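Local coordinates for protein Na-K-Cl cotransporter (Methanosarcina acetivorans, PDB 3G40) that is the cytoplasmic C-terminal domain of a prokaryotic cation-chloride cotransporter, which probably carries chloride across the membrane together with cations, at residues 36-39 with 40-43; 99-102 with 103-106; 119-122 with 123-126; 127-130 with 131-134. One frame throughout, in Å; residues are numbered along the deposited sequence.

Interaction 1. Residues 36-39 with 40-43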
loop_
_atom_site.group_PDB
_atom_site.type_symbol
_atom_site.label_atom_id
_atom_site.label_comp_id
_atom_site.label_asym_id
_atom_site.label_seq_id
_atom_site.Cartn_x
_atom_site.Cartn_y
_atom_site.Cartn_z
ATOM N N THR A 36 2.650 -0.950 -6.988
ATOM C CA THR A 36 2.673 0.459 -7.363
ATOM C C THR A 36 1.516 0.809 -8.285
ATOM O O THR A 36 1.331 1.970 -8.620
ATOM C CB THR A 36 3.975 0.822 -8.123
ATOM O OG1 THR A 36 5.092 0.162 -7.526
ATOM C CG2 THR A 36 4.203 2.322 -8.100
ATOM N N PHE A 37 0.745 -0.196 -8.712
ATOM C CA PHE A 37 -0.338 0.029 -9.669
ATOM C C PHE A 37 -1.254 1.206 -9.285
ATOM O O PHE A 37 -1.516 2.098 -10.095
ATOM C CB PHE A 37 -1.166 -1.256 -9.838
ATOM C CG PHE A 37 -2.279 -1.148 -10.841
ATOM C CD1 PHE A 37 -2.121 -1.714 -12.118
ATOM C CD2 PHE A 37 -3.506 -0.581 -10.503
ATOM C CE1 PHE A 37 -3.160 -1.669 -13.055
ATOM C CE2 PHE A 37 -4.540 -0.515 -11.432
ATOM C CZ PHE A 37 -4.365 -1.077 -12.722
ATOM N N ASP A 38 -1.766 1.202 -8.063
ATOM C CA ASP A 38 -2.767 2.210 -7.697
ATOM C C ASP A 38 -2.188 3.619 -7.721
ATOM O O ASP A 38 -2.870 4.587 -8.057
ATOM C CB ASP A 38 -3.396 1.901 -6.330
ATOM C CG ASP A 38 -4.432 0.793 -6.399
ATOM O OD1 ASP A 38 -4.896 0.457 -7.517
ATOM O OD2 ASP A 38 -4.796 0.257 -5.334
ATOM N N PHE A 39 -0.928 3.720 -7.337
ATOM C CA PHE A 39 -0.233 4.999 -7.292
ATOM C C PHE A 39 0.016 5.489 -8.720
ATOM O O PHE A 39 -0.195 6.658 -9.025
ATOM C CB PHE A 39 1.080 4.847 -6.513
ATOM C CG PHE A 39 1.834 6.147 -6.302
ATOM C CD1 PHE A 39 1.216 7.241 -5.706
ATOM C CD2 PHE A 39 3.158 6.258 -6.682
ATOM C CE1 PHE A 39 1.908 8.431 -5.509
ATOM C CE2 PHE A 39 3.867 7.434 -6.491
ATOM C CZ PHE A 39 3.235 8.534 -5.892
ATOM N N LEU A 40 0.456 4.594 -9.607
ATOM C CA LEU A 40 0.629 4.972 -11.009
ATOM C C LEU A 40 -0.722 5.414 -11.558
ATOM O O LEU A 40 -0.809 6.387 -12.306
ATOM C CB LEU A 40 1.175 3.779 -11.837
ATOM C CG LEU A 40 2.611 3.385 -11.495
ATOM C CD1 LEU A 40 3.021 2.021 -12.100
ATOM C CD2 LEU A 40 3.576 4.472 -11.928
ATOM N N ARG A 41 -1.779 4.694 -11.194
ATOM C CA ARG A 41 -3.121 5.082 -11.627
ATOM C C ARG A 41 -3.516 6.481 -11.084
ATOM O O ARG A 41 -4.095 7.307 -11.804
ATOM C CB ARG A 41 -4.125 4.046 -11.179
ATOM C CG ARG A 41 -5.540 4.301 -11.630
ATOM C CD ARG A 41 -6.471 3.592 -10.684
ATOM N NE ARG A 41 -6.219 4.052 -9.317
ATOM C CZ ARG A 41 -6.589 3.397 -8.220
ATOM N NH1 ARG A 41 -7.232 2.239 -8.327
ATOM N NH2 ARG A 41 -6.319 3.910 -7.014
ATOM N N ASP A 42 -3.217 6.733 -9.816
ATOM C CA ASP A 42 -3.557 8.029 -9.190
ATOM C C ASP A 42 -2.815 9.183 -9.854
ATOM O O ASP A 42 -3.313 10.301 -9.901
ATOM C CB ASP A 42 -3.243 8.008 -7.684
ATOM C CG ASP A 42 -4.109 7.025 -6.921
ATOM O OD1 ASP A 42 -5.204 6.662 -7.411
ATOM O OD2 ASP A 42 -3.687 6.602 -5.830
ATOM N N ILE A 43 -1.625 8.910 -10.388
ATOM C CA ILE A 43 -0.864 9.943 -11.087
ATOM C C ILE A 43 -1.454 10.241 -12.472
ATOM O O ILE A 43 -1.412 11.377 -12.945
ATOM C CB ILE A 43 0.620 9.544 -11.227
ATOM C CG1 ILE A 43 1.323 9.613 -9.867
ATOM C CG2 ILE A 43 1.330 10.420 -12.254
ATOM C CD1 ILE A 43 2.723 8.944 -9.865
#
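Asp38 and Arg41 run side by side on helix 30-44, their charged ends stacked flat against each other. The carboxylate and guanidinium planes lie only 15° apart, and Asp38 OD1 sits over the face of the guanidinium, 3.0 Å from Arg41 NH1. No N-H points at this oxygen, so the salt bridge is one of charge alone. The N-H groups lie in the plane instead, and there Arg41 NH2 gives a true hydrogen bond to Asp42 OD1 at 3.0 Å. Arg41 leaves the helix with CG anti to its own nitrogen (chi1 -177°) and bends at chi3, which brings the guanidinium back over Asp38. Asp38 and Asp42 thus share one cation, in a network that goes on to Glu78 through Arg41 NH1 and to Trp192 through Asp42 OD2.

Apolar contacts occupy the other flank. The CD1 methyl of Ile43 stands over one face of the Phe39 ring, 4.1 Å from its centroid, a CH-pi contact one turn apart. Thr36 offers its methyl rather than its hydroxyl to Leu40, CG2 to CG at 3.9 Å, while OG1 bonds back to the carbonyl of Glu32. Leucine, isoleucine and phenylalanine suit this flank, which is buried against strands 22-27 and 112-116, with helix 179-192 also covering Phe39 and Ile43.

Regular backbone bonds run beneath, such as Leu40 N to Thr36 O at 2.9 Å. The charged cluster meets Glu78, helix 179-192 and Gly153 of the second subunit. Helix 30-44 is the crossover of a beta-alpha-beta unit with strands 22-27 and 49-54.

Interaction 2. Residues 99-102 with 103-106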
loop_
_atom_site.group_PDB
_atom_site.type_symbol
_atom_site.label_atom_id
_atom_site.label_comp_id
_atom_site.label_asym_id
_atom_site.label_seq_id
_atom_site.Cartn_x
_atom_site.Cartn_y
_atom_site.Cartn_z
ATOM N N GLY A 99 14.090 2.429 -25.088
ATOM C CA GLY A 99 12.706 2.614 -24.695
ATOM C C GLY A 99 12.247 4.046 -24.903
ATOM O O GLY A 99 11.211 4.297 -25.517
ATOM N N MET A 100 13.032 4.991 -24.397
ATOM C CA MET A 100 12.703 6.408 -24.522
ATOM C C MET A 100 12.884 6.896 -25.961
ATOM O O MET A 100 12.097 7.703 -26.460
ATOM C CB MET A 100 13.568 7.236 -23.573
ATOM C CG MET A 100 13.516 6.769 -22.125
ATOM S SD MET A 100 14.392 7.884 -21.003
ATOM C CE MET A 100 15.980 8.022 -21.821
ATOM N N GLU A 101 13.923 6.396 -26.622
ATOM C CA GLU A 101 14.195 6.768 -28.002
ATOM C C GLU A 101 13.005 6.410 -28.879
ATOM O O GLU A 101 12.643 7.156 -29.788
ATOM C CB GLU A 101 15.454 6.062 -28.509
ATOM C CG GLU A 101 15.880 6.469 -29.911
ATOM C CD GLU A 101 16.222 7.945 -30.015
ATOM O OE1 GLU A 101 17.387 8.264 -30.332
ATOM O OE2 GLU A 101 15.331 8.788 -29.774
ATOM N N ALA A 102 12.396 5.263 -28.596
ATOM C CA ALA A 102 11.277 4.770 -29.391
ATOM C C ALA A 102 10.032 5.642 -29.227
ATOM O O ALA A 102 9.171 5.684 -30.107
ATOM C CB ALA A 102 10.970 3.323 -29.028
ATOM N N LEU A 103 9.952 6.342 -28.097
ATOM C CA LEU A 103 8.805 7.189 -27.782
ATOM C C LEU A 103 8.655 8.384 -28.732
ATOM O O LEU A 103 7.549 8.881 -28.939
ATOM C CB LEU A 103 8.902 7.679 -26.331
ATOM C CG LEU A 103 8.425 6.743 -25.214
ATOM C CD1 LEU A 103 7.079 7.194 -24.657
ATOM C CD2 LEU A 103 8.368 5.289 -25.664
ATOM N N THR A 104 9.770 8.826 -29.309
ATOM C CA THR A 104 9.833 10.049 -30.123
ATOM C C THR A 104 8.510 10.584 -30.681
ATOM O O THR A 104 7.979 11.575 -30.180
ATOM C CB THR A 104 10.830 9.904 -31.288
ATOM O OG1 THR A 104 12.112 9.519 -30.776
ATOM C CG2 THR A 104 10.964 11.222 -32.039
ATOM N N GLY A 105 7.990 9.941 -31.721
ATOM C CA GLY A 105 6.823 10.457 -32.419
ATOM C C GLY A 105 5.519 9.768 -32.066
ATOM O O GLY A 105 4.545 9.843 -32.816
ATOM N N SER A 106 5.495 9.103 -30.917
ATOM C CA SER A 106 4.332 8.319 -30.520
ATOM C C SER A 106 3.162 9.233 -30.152
ATOM O O SER A 106 3.355 10.408 -29.835
ATOM C CB SER A 106 4.682 7.399 -29.341
ATOM O OG SER A 106 5.016 8.158 -28.191
#
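Thr104 turns its hydroxyl back onto the main chain of Glu101, and OG1 donates to the carbonyl O of Glu101 at 2.6 Å. Its chi1 of -55° sets OG1 beside the residue's own nitrogen, so that N and OG1 of Thr104 converge on the same acceptor. The partner bond from Thr104 N to Glu101 O is weak, at 3.4 Å, and the hydroxyl is the closer of the two donors. Threonine suits such a place: its short side chain can supply a donor where the helical backbone bonds are giving out. The carboxylate of Glu101 lies alongside without bonding to OG1.

Among the backbone bonds, Leu103 N reaches Met100 O at 3.0 Å, three residues back, and approaches from well above the carbonyl plane, 67° out of it. Just beyond, Leu103 O takes two donors, Ser106 N at 2.9 Å and Ser106 OG at 2.7 Å, the hydroxyl lying in the carbonyl plane on a lone pair. The N-H bond closes a beta turn over residues 103-106, with Thr104 and Gly105 at its corners.

The side chain of Leu103 folds back over the carbonyls of Gly99 and Met100 rather than onto another apolar group of the contact. Its CD2 comes unusually near Gly99 O, and chi2 lies away from the staggered values, so the exact place of this methyl is doubtful.

The contact lies where helix 94-103 gives way to the loop before strand 112-116. Leu103 rests on Ser111 just ahead of that strand, whereas Met100 packs on Tyr137 and Met139 in the connection between helix 124-136 and strand 140-145.

Interaction 3. Residues 119-122 with 123-126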
loop_
_atom_site.group_PDB
_atom_site.type_symbol
_atom_site.label_atom_id
_atom_site.label_comp_id
_atom_site.label_asym_id
_atom_site.label_seq_id
_atom_site.Cartn_x
_atom_site.Cartn_y
_atom_site.Cartn_z
ATOM N N GLU A 119 16.272 0.508 -2.096
ATOM C CA GLU A 119 17.032 0.606 -0.855
ATOM C C GLU A 119 18.516 0.307 -1.099
ATOM O O GLU A 119 19.386 0.982 -0.554
ATOM C CB GLU A 119 16.462 -0.330 0.216
ATOM C CG GLU A 119 15.041 0.005 0.656
ATOM C CD GLU A 119 14.676 -0.615 1.998
ATOM O OE1 GLU A 119 13.742 -1.445 2.039
ATOM O OE2 GLU A 119 15.325 -0.276 3.012
ATOM N N ASN A 120 18.808 -0.695 -1.925
ATOM C CA ASN A 120 20.202 -1.007 -2.242
ATOM C C ASN A 120 20.804 -0.032 -3.258
ATOM O O ASN A 120 20.168 0.326 -4.254
ATOM C CB ASN A 120 20.367 -2.462 -2.703
ATOM C CG ASN A 120 20.096 -2.646 -4.186
ATOM O OD1 ASN A 120 19.109 -2.138 -4.722
ATOM N ND2 ASN A 120 20.970 -3.388 -4.856
ATOM N N ARG A 121 22.036 0.392 -2.994
ATOM C CA ARG A 121 22.681 1.435 -3.784
ATOM C C ARG A 121 23.385 0.902 -5.036
ATOM O O ARG A 121 23.995 1.666 -5.783
ATOM C CB ARG A 121 23.648 2.219 -2.893
ATOM C CG ARG A 121 22.965 2.767 -1.646
ATOM C CD ARG A 121 23.944 3.168 -0.552
ATOM N NE ARG A 121 24.662 4.400 -0.864
ATOM C CZ ARG A 121 25.979 4.476 -1.034
ATOM N NH1 ARG A 121 26.732 3.391 -0.913
ATOM N NH2 ARG A 121 26.548 5.641 -1.315
ATOM N N ASP A 122 23.265 -0.401 -5.273
ATOM C CA ASP A 122 23.993 -1.071 -6.349
ATOM C C ASP A 122 23.765 -0.456 -7.726
ATOM O O ASP A 122 24.546 -0.686 -8.647
ATOM C CB ASP A 122 23.628 -2.559 -6.405
ATOM C CG ASP A 122 23.950 -3.293 -5.117
ATOM O OD1 ASP A 122 24.436 -2.649 -4.162
ATOM O OD2 ASP A 122 23.713 -4.520 -5.062
ATOM N N ARG A 123 22.698 0.319 -7.872
ATOM C CA ARG A 123 22.320 0.810 -9.191
ATOM C C ARG A 123 22.372 2.320 -9.324
ATOM O O ARG A 123 21.994 2.866 -10.361
ATOM C CB ARG A 123 20.917 0.337 -9.538
ATOM C CG ARG A 123 20.833 -1.123 -9.889
ATOM C CD ARG A 123 19.398 -1.495 -10.142
ATOM N NE ARG A 123 19.294 -2.682 -10.974
ATOM C CZ ARG A 123 18.186 -3.043 -11.604
ATOM N NH1 ARG A 123 17.094 -2.299 -11.494
ATOM N NH2 ARG A 123 18.173 -4.144 -12.346
ATOM N N ASP A 124 22.838 2.998 -8.284
ATOM C CA ASP A 124 22.755 4.451 -8.266
ATOM C C ASP A 124 23.375 5.100 -9.496
ATOM O O ASP A 124 22.838 6.070 -10.033
ATOM C CB ASP A 124 23.340 5.021 -6.972
ATOM C CG ASP A 124 22.425 4.792 -5.782
ATOM O OD1 ASP A 124 21.533 3.925 -5.894
ATOM O OD2 ASP A 124 22.586 5.472 -4.748
ATOM N N GLU A 125 24.494 4.559 -9.961
ATOM C CA GLU A 125 25.159 5.167 -11.105
ATOM C C GLU A 125 24.326 5.060 -12.383
ATOM O O GLU A 125 24.142 6.053 -13.089
ATOM C CB GLU A 125 26.565 4.607 -11.311
ATOM C CG GLU A 125 27.446 5.584 -12.049
ATOM C CD GLU A 125 27.242 7.012 -11.557
ATOM O OE1 GLU A 125 27.431 7.265 -10.347
ATOM O OE2 GLU A 125 26.896 7.885 -12.382
ATOM N N GLU A 126 23.821 3.865 -12.677
ATOM C CA GLU A 126 22.940 3.683 -13.832
ATOM C C GLU A 126 21.707 4.572 -13.701
ATOM O O GLU A 126 21.310 5.254 -14.646
ATOM C CB GLU A 126 22.502 2.225 -13.965
ATOM C CG GLU A 126 23.589 1.275 -14.437
ATOM C CD GLU A 126 23.044 -0.109 -14.741
ATOM O OE1 GLU A 126 21.855 -0.355 -14.442
ATOM O OE2 GLU A 126 23.800 -0.946 -15.279
#
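Arg121 and Asp124 are joined by one backbone bond, in which Asp124 N donates to Arg121 O at 3.1 Å. The N-H points almost straight at the oxygen, at 174°, although it comes from above the carbonyl plane, 54° out of it. Asp122 and Arg123 fill the corners of this type I turn.

The side chains of Arg121 and Asp124 lie near each other without pairing. Asp124 OD2 rests 3.9 Å from Arg121 CB, against the aliphatic root of the arginine, while Arg121 NE remains 4.5 Å from Asp124 OD2. The two charged planes stand 73° apart and no N-H is aimed across, so the attraction is electrostatic only. Asp124 OD1 also lies 3.3 Å from Arg121 O, two acceptors that cannot bond.

The turn leads from strand 112-116 into helix 124-136 of a beta-alpha-beta unit, and acidic Asp122, Asp124, Glu125 and Glu126 gather where the helix begins. Negative charge there would be expected to interact well with the partly positive helix start.

For Arg121, Arg123 and Asp124, partners beyond the turn satisfy the charged ends. Two come from helix 258-268: Arg121 NH2 forms a salt bridge with Asp259 OD2, and Asp124 OD1 one with Arg262 NH2, so a basic and an acidic residue on each side pair crosswise. Arg123, with an extended chain that carries its guanidinium away from the turn, pairs through NH2 with Glu28. Within the first turn of the helix, Glu125 OE1 forms a salt bridge with Arg128 NH1, three residues on.

Interaction 4. Residues 127-130 with 131-134; sequences IREI and IRKA
In helix 124-136, the crossover of the beta-alpha-beta unit made with strands 112-116 and 140-145, Glu129 faces both Arg132 and Lys133 in a salt-bridge network. Glu129 OE2 takes Arg132 NH2 at 2.9 Å on its syn lone pair. The bond is nearly straight, 175° at the hydrogen, and the oxygen lies at the edge of the guanidinium, exactly in its plane. A second, weak bond from Arg132 NE to Glu129 OE1 makes the grip two-pronged but uneven, consistent with the 48° between the carboxylate and guanidinium planes. With chi1 at -175° the chain of Glu129 first runs away from its N, then folds at chi2 to bring the carboxylate along the helix toward the next turn.

Lys133 approaches the same oxygen from one turn on, but its NZ makes only a long salt bridge with Glu129 OE2, at 3.6 Å. Because CE lies closer to that oxygen than is usual, the exact place of the lysine end is doubtful. Glutamate followed by basic residues three and four positions later is a classic spacing for a helix surface, long chains spanning one turn.

On another flank, Ile127 CG2 touches Ile131 CD1 at 3.9 Å, and Ile131 continues onto Leu115 and Pro256. Ile130 packs on Leu113 and Leu115 of the sheet, a buried place suited to a branched apolar residue. Backbone bonds such as Lys133 N to Glu129 O, 2.9 Å, keep the turns regular. Such separation of an apolar flank from a charged one marks an amphipathic helix laid on the sheet of an alpha/beta fold.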
loop_
_atom_site.group_PDB
_atom_site.type_symbol
_atom_site.label_atom_id
_atom_site.label_comp_id
_atom_site.label_asym_id
_atom_site.label_seq_id
_atom_site.Cartn_x
_atom_site.Cartn_y
_atom_site.Cartn_z
ATOM N N ILE A 127 21.105 4.555 -12.517
ATOM C CA ILE A 127 19.931 5.371 -12.241
ATOM C C ILE A 127 20.206 6.845 -12.525
ATOM O O ILE A 127 19.431 7.508 -13.214
ATOM C CB ILE A 127 19.445 5.170 -10.793
ATOM C CG1 ILE A 127 18.779 3.798 -10.658
ATOM C CG2 ILE A 127 18.486 6.280 -10.382
ATOM C CD1 ILE A 127 18.208 3.530 -9.287
ATOM N N ARG A 128 21.325 7.341 -12.008
ATOM C CA ARG A 128 21.744 8.715 -12.240
ATOM C C ARG A 128 21.934 8.973 -13.734
ATOM O O ARG A 128 21.549 10.022 -14.248
ATOM C CB ARG A 128 23.050 8.994 -11.493
ATOM C CG ARG A 128 23.137 10.371 -10.856
ATOM C CD ARG A 128 24.423 10.508 -10.051
ATOM N NE ARG A 128 24.611 9.376 -9.146
ATOM C CZ ARG A 128 25.781 9.009 -8.631
ATOM N NH1 ARG A 128 26.884 9.683 -8.934
ATOM N NH2 ARG A 128 25.849 7.962 -7.819
ATOM N N GLU A 129 22.530 8.010 -14.430
ATOM C CA GLU A 129 22.769 8.146 -15.860
ATOM C C GLU A 129 21.451 8.175 -16.629
ATOM O O GLU A 129 21.287 8.946 -17.575
ATOM C CB GLU A 129 23.645 6.997 -16.363
ATOM C CG GLU A 129 24.047 7.122 -17.821
ATOM C CD GLU A 129 24.658 8.471 -18.139
ATOM O OE1 GLU A 129 25.250 9.094 -17.229
ATOM O OE2 GLU A 129 24.545 8.910 -19.303
ATOM N N ILE A 130 20.515 7.323 -16.218
ATOM C CA ILE A 130 19.187 7.288 -16.815
ATOM C C ILE A 130 18.506 8.642 -16.646
ATOM O O ILE A 130 17.959 9.200 -17.597
ATOM C CB ILE A 130 18.323 6.188 -16.172
ATOM C CG1 ILE A 130 18.780 4.810 -16.654
ATOM C CG2 ILE A 130 16.857 6.392 -16.506
ATOM C CD1 ILE A 130 18.654 4.634 -18.142
ATOM N N ILE A 131 18.560 9.167 -15.426
ATOM C CA ILE A 131 17.976 10.467 -15.099
ATOM C C ILE A 131 18.564 11.591 -15.949
ATOM O O ILE A 131 17.844 12.453 -16.449
ATOM C CB ILE A 131 18.171 10.788 -13.605
ATOM C CG1 ILE A 131 17.303 9.852 -12.758
ATOM C CG2 ILE A 131 17.851 12.250 -13.315
ATOM C CD1 ILE A 131 17.559 9.948 -11.274
ATOM N N ARG A 132 19.880 11.572 -16.109
ATOM C CA ARG A 132 20.581 12.564 -16.912
ATOM C C ARG A 132 20.133 12.473 -18.381
ATOM O O ARG A 132 19.888 13.490 -19.037
ATOM C CB ARG A 132 22.084 12.318 -16.794
ATOM C CG ARG A 132 22.965 13.549 -16.842
ATOM C CD ARG A 132 24.428 13.132 -16.735
ATOM N NE ARG A 132 24.783 12.162 -17.771
ATOM C CZ ARG A 132 25.595 12.418 -18.793
ATOM N NH1 ARG A 132 26.164 13.610 -18.911
ATOM N NH2 ARG A 132 25.849 11.475 -19.693
ATOM N N LYS A 133 20.016 11.244 -18.878
ATOM C CA LYS A 133 19.621 10.977 -20.259
ATOM C C LYS A 133 18.175 11.367 -20.573
ATOM O O LYS A 133 17.865 11.750 -21.701
ATOM C CB LYS A 133 19.803 9.488 -20.587
ATOM C CG LYS A 133 21.242 8.977 -20.584
ATOM C CD LYS A 133 21.944 9.212 -21.919
ATOM C CE LYS A 133 23.308 8.527 -21.948
ATOM N NZ LYS A 133 24.252 9.145 -22.924
ATOM N N ALA A 134 17.286 11.252 -19.586
ATOM C CA ALA A 134 15.854 11.465 -19.823
ATOM C C ALA A 134 15.562 12.863 -20.357
ATOM O O ALA A 134 14.667 13.050 -21.182
ATOM C CB ALA A 134 15.032 11.184 -18.552
#

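All four contacts are local ones in the first half of the domain, where helices pack on the parallel strands 22-27, 49-54, 81-86, 112-116 and 140-145. Interactions 3 and 4 are consecutive on the chain, the first starting helix 124-136 and the second continuing it, with centres 12 Å apart. Interaction 2 meets interaction 4 directly: Met100 CE lies 4.0 Å from Ala134 CA, which brings helix 94-103 against helix 124-136. Interaction 1 stands apart, its centre about 22 Å from those of interactions 2 and 4, yet strand 112-116 links it with the last of these, since Phe114 touches residues of 36-43 while Leu113 and Leu115 touch Ile130.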